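PDB 2IRU: multifunctional non-homologous end joining DNA repair protein LigD from Mycobacterium tuberculosis, which probably works with Ku to process and reseal DNA double-strand breaks, its N-terminal primase-polymerase domain, the part crystallised here, filling gaps by nucleotide addition. Local coordinates for residues A[137-142]-A[227-232]; A[141-146]-A[176-181]; A[152-157]-A[208-213]; A[168-173]-A[180-185]; A[194-199]-A[233-238]. All blocks are in the same frame, centred on the assembly; numbering follows the deposited sequence.

Contact 1 of 5, residues A[137-142]-A[227-232]; sequences LVFDLD and VFVDWS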
# COMPACT_ATOMS: atom_id res chain seq x y z
N LEU A 137 -5.15 -4.22 -9.94
CA LEU A 137 -6.13 -4.56 -8.90
C LEU A 137 -5.43 -4.81 -7.56
O LEU A 137 -4.28 -5.27 -7.50
CB LEU A 137 -6.92 -5.84 -9.27
CG LEU A 137 -7.65 -5.96 -10.61
CD1 LEU A 137 -8.33 -7.35 -10.71
CD2 LEU A 137 -8.66 -4.85 -10.76
N VAL A 138 -6.14 -4.54 -6.47
CA VAL A 138 -5.66 -4.98 -5.17
C VAL A 138 -6.76 -5.77 -4.48
O VAL A 138 -7.96 -5.43 -4.58
CB VAL A 138 -5.20 -3.81 -4.26
CG1 VAL A 138 -6.39 -2.98 -3.84
CG2 VAL A 138 -4.45 -4.33 -3.04
N PHE A 139 -6.35 -6.86 -3.85
CA PHE A 139 -7.23 -7.61 -2.95
C PHE A 139 -6.63 -7.59 -1.55
O PHE A 139 -5.42 -7.80 -1.38
CB PHE A 139 -7.37 -9.06 -3.41
CG PHE A 139 -8.00 -9.18 -4.76
CD1 PHE A 139 -9.37 -9.41 -4.88
CD2 PHE A 139 -7.21 -9.09 -5.91
CE1 PHE A 139 -9.94 -9.51 -6.17
CE2 PHE A 139 -7.76 -9.19 -7.17
CZ PHE A 139 -9.13 -9.41 -7.31
N ASP A 140 -7.47 -7.31 -0.55
CA ASP A 140 -7.03 -7.34 0.84
C ASP A 140 -7.63 -8.63 1.40
O ASP A 140 -8.85 -8.74 1.50
CB ASP A 140 -7.63 -6.14 1.60
CG ASP A 140 -7.27 -6.12 3.08
OD1 ASP A 140 -6.57 -7.02 3.63
OD2 ASP A 140 -7.74 -5.14 3.71
N LEU A 141 -6.76 -9.58 1.74
CA LEU A 141 -7.18 -10.84 2.31
C LEU A 141 -7.07 -10.75 3.81
O LEU A 141 -5.96 -10.70 4.36
CB LEU A 141 -6.31 -11.99 1.76
CG LEU A 141 -6.80 -12.56 0.43
CD1 LEU A 141 -6.92 -11.55 -0.71
CD2 LEU A 141 -5.87 -13.72 0.03
N ASP A 142 -8.22 -10.67 4.48
CA ASP A 142 -8.22 -10.47 5.91
C ASP A 142 -8.67 -11.74 6.62
O ASP A 142 -9.85 -12.12 6.48
CB ASP A 142 -9.11 -9.29 6.30
CG ASP A 142 -8.93 -8.89 7.78
OD1 ASP A 142 -7.86 -8.32 8.13
OD2 ASP A 142 -9.83 -9.19 8.59
N VAL A 227 -11.42 -16.43 5.36
CA VAL A 227 -10.71 -15.29 4.79
C VAL A 227 -11.70 -14.35 4.10
O VAL A 227 -12.44 -14.76 3.20
CB VAL A 227 -9.60 -15.72 3.79
CG1 VAL A 227 -8.88 -14.47 3.18
CG2 VAL A 227 -8.61 -16.64 4.47
N PHE A 228 -11.70 -13.09 4.51
CA PHE A 228 -12.49 -12.09 3.83
C PHE A 228 -11.65 -11.59 2.65
O PHE A 228 -10.58 -11.01 2.84
CB PHE A 228 -12.81 -10.94 4.80
CG PHE A 228 -13.47 -9.77 4.14
CD1 PHE A 228 -14.34 -9.94 3.06
CD2 PHE A 228 -13.22 -8.48 4.61
CE1 PHE A 228 -14.97 -8.82 2.44
CE2 PHE A 228 -13.84 -7.37 4.01
CZ PHE A 228 -14.70 -7.54 2.93
N VAL A 229 -12.12 -11.87 1.44
CA VAL A 229 -11.44 -11.43 0.23
C VAL A 229 -12.04 -10.09 -0.16
O VAL A 229 -13.05 -10.03 -0.86
CB VAL A 229 -11.56 -12.46 -0.90
CG1 VAL A 229 -10.85 -11.99 -2.15
CG2 VAL A 229 -10.96 -13.76 -0.45
N ASP A 230 -11.42 -9.03 0.33
CA ASP A 230 -11.96 -7.70 0.18
C ASP A 230 -11.52 -7.11 -1.17
O ASP A 230 -10.31 -6.86 -1.41
CB ASP A 230 -11.48 -6.81 1.36
CG ASP A 230 -12.18 -5.43 1.40
OD1 ASP A 230 -13.06 -5.17 0.57
OD2 ASP A 230 -11.81 -4.60 2.25
N TRP A 231 -12.52 -6.91 -2.02
CA TRP A 231 -12.39 -6.34 -3.37
C TRP A 231 -12.67 -4.84 -3.36
O TRP A 231 -12.49 -4.18 -4.41
CB TRP A 231 -13.41 -7.01 -4.30
CG TRP A 231 -14.77 -7.12 -3.64
CD1 TRP A 231 -15.26 -8.20 -2.93
CD2 TRP A 231 -15.79 -6.12 -3.60
NE1 TRP A 231 -16.53 -7.92 -2.47
CE2 TRP A 231 -16.87 -6.65 -2.85
CE3 TRP A 231 -15.91 -4.82 -4.11
CZ2 TRP A 231 -18.05 -5.93 -2.62
CZ3 TRP A 231 -17.08 -4.10 -3.86
CH2 TRP A 231 -18.13 -4.65 -3.12
N SER A 232 -13.10 -4.30 -2.21
CA SER A 232 -13.68 -2.94 -2.14
C SER A 232 -12.64 -1.81 -2.28
O SER A 232 -12.99 -0.64 -2.55
CB SER A 232 -14.47 -2.73 -0.84
OG SER A 232 -13.61 -2.69 0.28
O HOH W 1 -9.73 -4.54 -2.57
O HOH W 2 -10.61 -5.42 4.71
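Asp140 and Asp230 face each other as a hydrogen-bonded pair of two antiparallel strands in the central sheet of a primase-polymerase domain of the archaeo-eukaryotic primase type. Asp140 N gives a nearly straight bond to Asp230 O (3.0 Å, 170° at the hydrogen), and Asp230 N answers to Asp140 O. Asp142 and Phe228 repeat the pattern two residues along, so Asp140, Asp142 and Asp230 come to lie on one face of the sheet. As in related enzymes, Asp140 and Asp142 probably bind both manganese ions of the polymerase site and Asp230 the second.

The side chain of Asp230 can be followed outward. Asp230 CB sits 3.3 Å from Asp140 O and also rests over one face of the Phe228 ring. CG stands anti to the backbone N (chi1 -171°), which carries the carboxylate forward along the strand. There Ser232 OG donates to the syn lone pair of OD1, while Ser232 N comes from above the carboxylate plane and closes an Asx turn. Asp230 OD2 stops 4.4 Å from Asp140 OD2, a like-charged approach probably eased by a water that donates to both oxygens and by Gln233 NE2, which bonds to Asp140 OD2 and weakly to Asp230 OD2.

On the other face, Leu141 CB lies 3.8 Å from Val227 CG1. Phe139 CD1 meets Val229 CG1 obliquely at 4.0 Å.

Contact 2 of 5, residues A[141-146]-A[176-181]; sequences LDPGEG and GSKGLH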
# COMPACT_ATOMS: atom_id res chain seq x y z
N LEU A 141 -6.76 -9.58 1.74
CA LEU A 141 -7.18 -10.84 2.31
C LEU A 141 -7.07 -10.75 3.81
O LEU A 141 -5.96 -10.70 4.36
CB LEU A 141 -6.31 -11.99 1.76
CG LEU A 141 -6.80 -12.56 0.43
CD1 LEU A 141 -6.92 -11.55 -0.71
CD2 LEU A 141 -5.87 -13.72 0.03
N ASP A 142 -8.22 -10.67 4.48
CA ASP A 142 -8.22 -10.47 5.91
C ASP A 142 -8.67 -11.74 6.62
O ASP A 142 -9.85 -12.12 6.48
CB ASP A 142 -9.11 -9.29 6.30
CG ASP A 142 -8.93 -8.89 7.78
OD1 ASP A 142 -7.86 -8.32 8.13
OD2 ASP A 142 -9.83 -9.19 8.59
N PRO A 143 -7.74 -12.41 7.35
CA PRO A 143 -8.06 -13.69 8.00
C PRO A 143 -8.97 -13.52 9.22
O PRO A 143 -8.63 -12.79 10.16
CB PRO A 143 -6.67 -14.23 8.42
CG PRO A 143 -5.85 -12.97 8.64
CD PRO A 143 -6.33 -12.01 7.57
N GLY A 144 -10.12 -14.21 9.20
CA GLY A 144 -11.05 -14.20 10.33
C GLY A 144 -10.57 -14.98 11.54
O GLY A 144 -9.48 -15.57 11.54
N GLU A 145 -11.40 -14.99 12.58
CA GLU A 145 -11.08 -15.67 13.83
C GLU A 145 -10.75 -17.14 13.58
O GLU A 145 -11.50 -17.84 12.89
CB GLU A 145 -12.22 -15.51 14.84
CG GLU A 145 -11.88 -15.95 16.28
CD GLU A 145 -10.65 -15.24 16.86
OE1 GLU A 145 -10.35 -14.10 16.44
OE2 GLU A 145 -10.00 -15.84 17.76
N GLY A 146 -9.60 -17.57 14.11
CA GLY A 146 -9.14 -18.95 13.98
C GLY A 146 -8.55 -19.42 12.66
O GLY A 146 -8.26 -20.62 12.50
N GLY A 176 2.03 -5.95 6.89
CA GLY A 176 2.69 -5.40 8.08
C GLY A 176 1.80 -5.40 9.31
O GLY A 176 2.26 -5.21 10.42
N SER A 177 0.50 -5.60 9.08
CA SER A 177 -0.49 -5.67 10.15
C SER A 177 -0.95 -7.11 10.33
O SER A 177 -0.29 -7.88 11.02
CB SER A 177 -1.67 -4.74 9.84
OG SER A 177 -1.25 -3.40 9.92
N LYS A 178 -2.05 -7.45 9.68
CA LYS A 178 -2.68 -8.77 9.75
C LYS A 178 -3.02 -9.21 8.31
O LYS A 178 -2.96 -10.40 7.96
CB LYS A 178 -3.96 -8.66 10.58
CG LYS A 178 -4.79 -9.95 10.70
CD LYS A 178 -5.79 -9.88 11.87
CE LYS A 178 -7.00 -9.01 11.54
NZ LYS A 178 -7.82 -8.78 12.77
N GLY A 179 -3.37 -8.24 7.48
CA GLY A 179 -3.77 -8.51 6.10
C GLY A 179 -2.66 -9.14 5.28
O GLY A 179 -1.47 -9.16 5.66
N LEU A 180 -3.07 -9.78 4.21
CA LEU A 180 -2.21 -10.10 3.10
C LEU A 180 -2.83 -9.36 1.91
O LEU A 180 -4.02 -9.56 1.65
CB LEU A 180 -2.24 -11.62 2.86
CG LEU A 180 -1.53 -12.16 1.63
CD1 LEU A 180 -0.05 -11.81 1.69
CD2 LEU A 180 -1.72 -13.68 1.52
N HIS A 181 -2.09 -8.48 1.22
CA HIS A 181 -2.59 -7.84 0.02
C HIS A 181 -2.04 -8.55 -1.21
O HIS A 181 -0.91 -9.03 -1.19
CB HIS A 181 -2.19 -6.36 -0.07
CG HIS A 181 -2.87 -5.49 0.93
ND1 HIS A 181 -4.15 -5.01 0.74
CD2 HIS A 181 -2.44 -4.97 2.11
CE1 HIS A 181 -4.49 -4.26 1.78
NE2 HIS A 181 -3.48 -4.25 2.63
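Leu141 and Leu180 exchange both of their backbone hydrogen bonds. Leu141 N reaches Leu180 O at 2.7 Å, nearly along the C=O axis, and Leu180 N returns to Leu141 O at 3.0 Å with 171° at the hydrogen. Leu141 O is approached a second time, by the CA-H of Gly179 (Gly179 CA to Leu141 O 3.6 Å). The peptide groups of this pair are thus satisfied where the strands begin to part; beyond it, Gly179 O is held by Ser175 OG.

This antiparallel pair ends the pairing of strands 129-143 and 180-186 in the sheet of the primase-polymerase domain. Residues 176-179, the loop that leads into it, and Leu180 and His181 themselves, probably bind substrate, as in related polymerases.

Lys178 reaches back from that loop toward the other strand. Lys178 CG packs on Pro143 CG at 3.8 Å, and a bend at chi3 (76°) brings Lys178 CE to 3.6 Å from Asp142 OD1. The ammonium does not close a salt bridge: Lys178 NZ remains 4.7 Å from Asp142 OD2, although the opposite charges probably still attract. Asp142 OD2 has its salt bridge with Arg223 NH2 instead.

Contact 3 of 5, residues A[152-157]-A[208-213]; sequences LAEVAR and QAMPAL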
# COMPACT_ATOMS: atom_id res chain seq x y z
N LEU A 152 -4.93 -19.09 4.78
CA LEU A 152 -4.75 -17.77 4.16
C LEU A 152 -3.92 -17.89 2.87
O LEU A 152 -4.23 -17.26 1.85
CB LEU A 152 -4.12 -16.79 5.16
CG LEU A 152 -3.77 -15.35 4.74
CD1 LEU A 152 -5.01 -14.57 4.38
CD2 LEU A 152 -3.02 -14.64 5.84
N ALA A 153 -2.89 -18.73 2.92
CA ALA A 153 -2.02 -18.99 1.77
C ALA A 153 -2.77 -19.70 0.67
O ALA A 153 -2.62 -19.33 -0.50
CB ALA A 153 -0.79 -19.83 2.20
N GLU A 154 -3.55 -20.73 1.04
CA GLU A 154 -4.35 -21.46 0.08
C GLU A 154 -5.33 -20.51 -0.59
O GLU A 154 -5.51 -20.57 -1.81
CB GLU A 154 -5.10 -22.62 0.71
CG GLU A 154 -6.07 -23.28 -0.27
CD GLU A 154 -6.85 -24.47 0.31
OE1 GLU A 154 -6.72 -24.76 1.52
OE2 GLU A 154 -7.60 -25.09 -0.47
N VAL A 155 -5.96 -19.63 0.21
CA VAL A 155 -6.90 -18.66 -0.36
C VAL A 155 -6.14 -17.71 -1.31
O VAL A 155 -6.61 -17.45 -2.42
CB VAL A 155 -7.73 -17.91 0.72
CG1 VAL A 155 -8.59 -16.78 0.10
CG2 VAL A 155 -8.62 -18.92 1.50
N ALA A 156 -4.97 -17.22 -0.91
CA ALA A 156 -4.18 -16.37 -1.83
C ALA A 156 -3.85 -17.06 -3.16
O ALA A 156 -4.00 -16.44 -4.24
CB ALA A 156 -2.91 -15.84 -1.16
N ARG A 157 -3.41 -18.32 -3.07
CA ARG A 157 -3.05 -19.10 -4.26
C ARG A 157 -4.28 -19.31 -5.14
O ARG A 157 -4.19 -19.33 -6.37
CB ARG A 157 -2.37 -20.42 -3.88
CG ARG A 157 -0.94 -20.26 -3.32
CD ARG A 157 -0.24 -21.61 -3.13
NE ARG A 157 -1.05 -22.53 -2.34
CZ ARG A 157 -0.94 -22.69 -1.02
NH1 ARG A 157 -0.06 -21.99 -0.32
NH2 ARG A 157 -1.73 -23.58 -0.41
N GLN A 208 -17.91 -18.84 -4.04
CA GLN A 208 -18.70 -19.96 -4.57
C GLN A 208 -17.92 -21.29 -4.52
O GLN A 208 -18.50 -22.36 -4.20
CB GLN A 208 -19.07 -19.61 -6.01
CG GLN A 208 -19.95 -20.56 -6.73
CD GLN A 208 -20.36 -20.00 -8.09
OE1 GLN A 208 -20.12 -18.82 -8.39
NE2 GLN A 208 -20.96 -20.84 -8.92
N ALA A 209 -16.63 -21.20 -4.83
CA ALA A 209 -15.73 -22.35 -4.89
C ALA A 209 -15.38 -22.91 -3.51
O ALA A 209 -15.30 -24.12 -3.35
CB ALA A 209 -14.45 -21.99 -5.65
N MET A 210 -15.16 -22.04 -2.51
CA MET A 210 -14.83 -22.51 -1.16
C MET A 210 -15.62 -21.73 -0.14
O MET A 210 -15.04 -20.96 0.64
CB MET A 210 -13.36 -22.32 -0.79
CG MET A 210 -12.32 -22.47 -1.84
SD MET A 210 -10.86 -21.46 -1.46
CE MET A 210 -9.75 -22.34 -2.52
N PRO A 211 -16.96 -21.92 -0.12
CA PRO A 211 -17.72 -21.06 0.82
C PRO A 211 -17.42 -21.29 2.32
O PRO A 211 -17.68 -20.39 3.12
CB PRO A 211 -19.17 -21.38 0.47
CG PRO A 211 -19.10 -22.84 -0.04
CD PRO A 211 -17.84 -22.81 -0.89
N ALA A 212 -16.83 -22.43 2.70
CA ALA A 212 -16.43 -22.66 4.09
C ALA A 212 -15.20 -21.84 4.50
O ALA A 212 -14.97 -21.59 5.70
CB ALA A 212 -16.12 -24.14 4.30
N LEU A 213 -14.43 -21.41 3.49
CA LEU A 213 -13.09 -20.84 3.74
C LEU A 213 -12.96 -19.39 3.34
O LEU A 213 -12.05 -18.68 3.80
CB LEU A 213 -12.05 -21.64 2.96
CG LEU A 213 -12.11 -23.16 3.14
CD1 LEU A 213 -11.04 -23.86 2.33
CD2 LEU A 213 -12.02 -23.57 4.63
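Met210 lies with its methyl group against the carboxylate of Glu154, Met210 CE to Glu154 OE2 4.0 Å, and with its sulfur beside Val155, Met210 SD to Val155 CG2 4.5 Å. The contact joins helix 149-164 to the turn that ends helix 192-209, two helices of the primase-polymerase domain, and it is a light one made by van der Waals touches. Leu213 completes the first shell: Leu213 O is 4.1 Å from Val155 CG2, while its CD1 comes near Glu154 OE1.

The conformations behind this shell are mostly extended. Glu154 runs straight out from the helix, CG anti to the backbone N (chi1 173°) and chi2 180°, and its chain crosses that of Met210 at a slant. Met210 is the first residue to leave helical backbone angles after helix 192-209, and its extended thioether spans the distance to the neighbouring helix.

Farther out, Val155 is seated on the sheet, where it touches Leu141, Val227 and Val229. Leu213 is tied to the same sheet by a backbone bond with Val227, and its O also receives a weak hydrogen bond from Gln151 NE2. Within the turn itself, Leu213 N bonds back to Met210 O at 2.9 Å.

Contact 4 of 5, residues A[168-173]-A[180-185]; sequences LVTFPV and LHLYTP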
# COMPACT_ATOMS: atom_id res chain seq x y z
N LEU A 168 -3.46 -12.93 -16.14
CA LEU A 168 -2.96 -11.92 -15.21
C LEU A 168 -2.03 -12.60 -14.20
O LEU A 168 -2.15 -13.81 -13.93
CB LEU A 168 -4.12 -11.21 -14.50
CG LEU A 168 -5.10 -10.39 -15.36
CD1 LEU A 168 -6.24 -9.90 -14.47
CD2 LEU A 168 -4.40 -9.22 -16.07
N VAL A 169 -1.09 -11.81 -13.69
CA VAL A 169 -0.07 -12.28 -12.75
C VAL A 169 -0.32 -11.57 -11.42
O VAL A 169 -0.66 -10.40 -11.41
CB VAL A 169 1.36 -11.95 -13.28
CG1 VAL A 169 2.45 -12.29 -12.27
CG2 VAL A 169 1.63 -12.67 -14.65
N THR A 170 -0.14 -12.28 -10.32
CA THR A 170 -0.45 -11.75 -8.99
C THR A 170 0.79 -11.72 -8.09
O THR A 170 1.58 -12.68 -8.08
CB THR A 170 -1.57 -12.60 -8.36
OG1 THR A 170 -2.64 -12.71 -9.32
CG2 THR A 170 -2.12 -11.99 -7.08
N PHE A 171 0.91 -10.63 -7.32
CA PHE A 171 2.05 -10.42 -6.43
C PHE A 171 1.57 -10.32 -4.99
O PHE A 171 0.73 -9.46 -4.67
CB PHE A 171 2.79 -9.11 -6.79
CG PHE A 171 3.31 -9.09 -8.20
CD1 PHE A 171 4.62 -9.49 -8.49
CD2 PHE A 171 2.48 -8.68 -9.26
CE1 PHE A 171 5.11 -9.47 -9.79
CE2 PHE A 171 2.96 -8.66 -10.58
CZ PHE A 171 4.27 -9.05 -10.85
N PRO A 172 2.15 -11.13 -4.09
CA PRO A 172 1.73 -10.95 -2.71
C PRO A 172 2.56 -9.96 -1.91
O PRO A 172 3.76 -9.83 -2.13
CB PRO A 172 1.90 -12.36 -2.10
CG PRO A 172 2.97 -13.03 -2.95
CD PRO A 172 3.12 -12.24 -4.25
N VAL A 173 1.89 -9.29 -0.99
CA VAL A 173 2.54 -8.31 -0.14
C VAL A 173 1.94 -8.45 1.25
O VAL A 173 0.74 -8.17 1.45
CB VAL A 173 2.31 -6.85 -0.64
CG1 VAL A 173 3.00 -5.88 0.31
CG2 VAL A 173 2.84 -6.66 -2.06
N LEU A 180 -3.07 -9.78 4.21
CA LEU A 180 -2.21 -10.10 3.10
C LEU A 180 -2.83 -9.36 1.91
O LEU A 180 -4.02 -9.56 1.65
CB LEU A 180 -2.24 -11.62 2.86
CG LEU A 180 -1.53 -12.16 1.63
CD1 LEU A 180 -0.05 -11.81 1.69
CD2 LEU A 180 -1.72 -13.68 1.52
N HIS A 181 -2.09 -8.48 1.22
CA HIS A 181 -2.59 -7.84 0.02
C HIS A 181 -2.04 -8.55 -1.21
O HIS A 181 -0.91 -9.03 -1.19
CB HIS A 181 -2.19 -6.36 -0.07
CG HIS A 181 -2.87 -5.49 0.93
ND1 HIS A 181 -4.15 -5.01 0.74
CD2 HIS A 181 -2.44 -4.97 2.11
CE1 HIS A 181 -4.49 -4.26 1.78
NE2 HIS A 181 -3.48 -4.25 2.63
N LEU A 182 -2.86 -8.63 -2.27
CA LEU A 182 -2.45 -9.22 -3.54
C LEU A 182 -2.66 -8.13 -4.59
O LEU A 182 -3.73 -7.54 -4.63
CB LEU A 182 -3.32 -10.44 -3.95
CG LEU A 182 -3.34 -11.62 -2.97
CD1 LEU A 182 -4.15 -12.79 -3.57
CD2 LEU A 182 -1.92 -12.09 -2.67
N TYR A 183 -1.63 -7.86 -5.39
CA TYR A 183 -1.72 -6.89 -6.48
C TYR A 183 -1.59 -7.60 -7.83
O TYR A 183 -0.81 -8.55 -7.98
CB TYR A 183 -0.58 -5.88 -6.39
CG TYR A 183 -0.68 -4.94 -5.21
CD1 TYR A 183 -1.39 -3.73 -5.33
CD2 TYR A 183 -0.08 -5.23 -3.98
CE1 TYR A 183 -1.49 -2.83 -4.27
CE2 TYR A 183 -0.18 -4.32 -2.87
CZ TYR A 183 -0.88 -3.12 -3.04
OH TYR A 183 -1.01 -2.22 -2.00
N THR A 184 -2.34 -7.12 -8.81
CA THR A 184 -2.30 -7.67 -10.16
C THR A 184 -2.28 -6.51 -11.18
O THR A 184 -3.23 -5.72 -11.23
CB THR A 184 -3.49 -8.57 -10.42
OG1 THR A 184 -3.51 -9.62 -9.42
CG2 THR A 184 -3.35 -9.14 -11.83
N PRO A 185 -1.22 -6.41 -11.98
CA PRO A 185 -1.27 -5.32 -12.97
C PRO A 185 -2.25 -5.66 -14.11
O PRO A 185 -2.35 -6.83 -14.53
CB PRO A 185 0.17 -5.22 -13.47
CG PRO A 185 0.73 -6.61 -13.28
CD PRO A 185 0.01 -7.21 -12.09
O HOH W 3 -1.11 -9.17 -14.88
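Phe171 and Tyr183 sit opposite one another in a beta hairpin, a hydrogen-bonded pair of antiparallel strands 171-174 and 180-186 in the sheet of the primase-polymerase domain. Phe171 N bonds to Tyr183 O (2.8 Å) and Tyr183 N to Phe171 O; Val173 and His181 form the second such pair.

The two aromatic rings do not stack. Phe171 turns an edge toward Pro185, whose CD lies in the ring plane, 3.6 Å from Phe171 CE2, and the two side chains cross at about a right angle. Tyr183 likewise presents an edge, meeting Val173 CG2 with its CD2 at 3.8 Å. With CG anti to the carbonyl carbon (chi1 -69°), the Tyr183 ring stands beside its own backbone N, on the side of Val173. His181, a substrate-binding residue by similarity, shares this face and touches Asp140.

The other face carries Pro172 and Leu182, a non-hydrogen-bonded pair. Leu182 CD2 packs against Pro172 CB at 3.9 Å, and Leu182 CB meets Thr170 CG2 at a slant. Val159 and Leu163 of helix 149-164 and Trp260 cover this side.

At the open end of the hairpin, Thr184 OG1 donates to Thr170 OG1 (3.2 Å), joining the two hydroxyls. Leu168 crosses Thr184 at about a right angle, and Leu168 CB presses on Thr184 CG2 at a tight 3.5 Å. A water bridges the two backbones there, accepting from Val169 N and donating to Pro185 O at 2.7 Å.

Contact 5 of 5, residues A[194-199]-A[233-238]; sequences GATVLA and QNSGSK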
# COMPACT_ATOMS: atom_id res chain seq x y z
N GLY A 194 -14.93 -0.02 -12.95
CA GLY A 194 -14.78 -1.26 -13.70
C GLY A 194 -13.91 -2.28 -12.99
O GLY A 194 -14.26 -3.46 -12.90
N ALA A 195 -12.75 -1.81 -12.51
CA ALA A 195 -11.82 -2.62 -11.70
C ALA A 195 -12.49 -3.21 -10.48
O ALA A 195 -12.28 -4.40 -10.14
CB ALA A 195 -10.60 -1.77 -11.28
N THR A 196 -13.35 -2.42 -9.84
CA THR A 196 -14.06 -2.89 -8.63
C THR A 196 -15.05 -4.02 -8.97
O THR A 196 -15.14 -5.04 -8.25
CB THR A 196 -14.77 -1.75 -7.91
OG1 THR A 196 -13.80 -0.75 -7.55
CG2 THR A 196 -15.43 -2.25 -6.63
N VAL A 197 -15.78 -3.86 -10.08
CA VAL A 197 -16.68 -4.92 -10.58
C VAL A 197 -15.91 -6.23 -10.88
O VAL A 197 -16.31 -7.31 -10.41
CB VAL A 197 -17.55 -4.41 -11.74
CG1 VAL A 197 -18.16 -5.57 -12.55
CG2 VAL A 197 -18.62 -3.46 -11.20
N LEU A 198 -14.75 -6.10 -11.54
CA LEU A 198 -13.90 -7.25 -11.87
C LEU A 198 -13.37 -7.99 -10.62
O LEU A 198 -13.49 -9.23 -10.51
CB LEU A 198 -12.74 -6.84 -12.77
CG LEU A 198 -11.69 -7.90 -13.13
CD1 LEU A 198 -12.30 -9.17 -13.81
CD2 LEU A 198 -10.64 -7.29 -14.05
N ALA A 199 -12.79 -7.22 -9.70
CA ALA A 199 -12.33 -7.75 -8.41
C ALA A 199 -13.47 -8.43 -7.60
O ALA A 199 -13.28 -9.53 -7.05
CB ALA A 199 -11.63 -6.67 -7.60
N GLN A 233 -11.37 -2.14 -2.02
CA GLN A 233 -10.29 -1.13 -2.13
C GLN A 233 -9.93 -0.71 -3.57
O GLN A 233 -9.11 0.20 -3.79
CB GLN A 233 -9.07 -1.54 -1.31
CG GLN A 233 -9.47 -1.65 0.14
CD GLN A 233 -8.42 -2.25 1.00
OE1 GLN A 233 -7.25 -1.89 0.92
NE2 GLN A 233 -8.84 -3.20 1.84
N ASN A 234 -10.57 -1.34 -4.54
CA ASN A 234 -10.45 -0.92 -5.93
C ASN A 234 -11.32 0.30 -6.23
O ASN A 234 -11.19 0.89 -7.31
CB ASN A 234 -10.72 -2.09 -6.88
CG ASN A 234 -9.68 -3.20 -6.71
OD1 ASN A 234 -8.54 -3.03 -7.11
ND2 ASN A 234 -10.07 -4.32 -6.08
N SER A 235 -12.20 0.67 -5.30
CA SER A 235 -12.95 1.92 -5.50
C SER A 235 -11.99 3.11 -5.62
O SER A 235 -10.99 3.20 -4.89
CB SER A 235 -13.95 2.16 -4.36
OG SER A 235 -15.04 1.25 -4.45
N GLY A 236 -12.29 4.02 -6.55
CA GLY A 236 -11.41 5.16 -6.77
C GLY A 236 -11.24 6.06 -5.56
O GLY A 236 -10.24 6.80 -5.47
N SER A 237 -12.22 6.03 -4.65
CA SER A 237 -12.17 6.87 -3.45
C SER A 237 -11.48 6.20 -2.27
O SER A 237 -11.35 6.81 -1.22
CB SER A 237 -13.57 7.28 -3.01
OG SER A 237 -14.28 6.13 -2.62
N LYS A 238 -11.05 4.96 -2.46
CA LYS A 238 -10.32 4.24 -1.40
C LYS A 238 -8.81 4.21 -1.62
O LYS A 238 -8.34 4.28 -2.74
CB LYS A 238 -10.84 2.83 -1.25
CG LYS A 238 -12.21 2.80 -0.59
CD LYS A 238 -12.74 1.39 -0.57
CE LYS A 238 -14.00 1.25 0.29
NZ LYS A 238 -14.83 2.48 0.24
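Thr196 and Ala199, on one side of helix 192-209, receive the side chain of Asn234 from the loop that follows strand 227-230. The closest CA pair, Thr196 CA and Asn234 CA, is 4.9 Å apart, and Ala195, Thr196 and Ala199 are the helix residues that meet Asn234.

Asn234 has CG anti to its carbonyl carbon, next to the backbone N (chi1 -64°), and this aims the amide along the helix toward Ala199. Asn234 CB lies 3.4 Å from Thr196 OG1, and farther out Asn234 ND2 comes to 3.2 Å from Ala199 CB. The amide is held from elsewhere: ND2 donates to Val138 O on the neighbouring strand and to Trp231 O, bonds that probably fix its rotation.

Thr196 takes a matching conformation, with OG1 beside its own backbone N (chi1 -58°). From there the hydroxyl bonds to Ser192 O, one turn back in the helix. It also lies against the peptide between Asn234 and Ser235, Thr196 OG1 to Asn234 C 3.0 Å, but the angles to Ser235 N and Asn234 O are poor for hydrogen bonds. The methyl Thr196 CG2, anti to the backbone N, lies 4.1 Å from Ser235 OG. Ser235 points its CB away from the helix, and its hydroxyl is weakly bonded to Ser232 O.

Ser235 also opens a type I beta turn, closed by Lys238 N to Ser235 O at 3.0 Å. By similarity, the loop contacts target DNA and Gln233 binds substrate; helix 192-209 thus packs against a loop that probably lines the polymerase site of the primase-polymerase domain.

Contacts 1, 2 and 4 belong to one sheet: strand 129-143 takes part in contacts 1 and 2, and strand 180-186 in contacts 2 and 4, so backbone hydrogen bonds dominate all three. Contacts 1 and 4 are buried, whereas contact 2 opens toward the substrate loop and mixes strand pairing with an exposed lysine. Contacts 3 and 5 both use helix 192-209, about 21 Å apart between contact centres, and rely on side-chain packing. Contact 3 is the more peripheral, its centre about 23 Å from the chain centre; contact 5 is buried and meets contact 1 directly, through Asn234 on Val138 and Gln233 on Asp140. The aspartates of contact 1, with Asp142 shared by contact 2, mark the probable metal site.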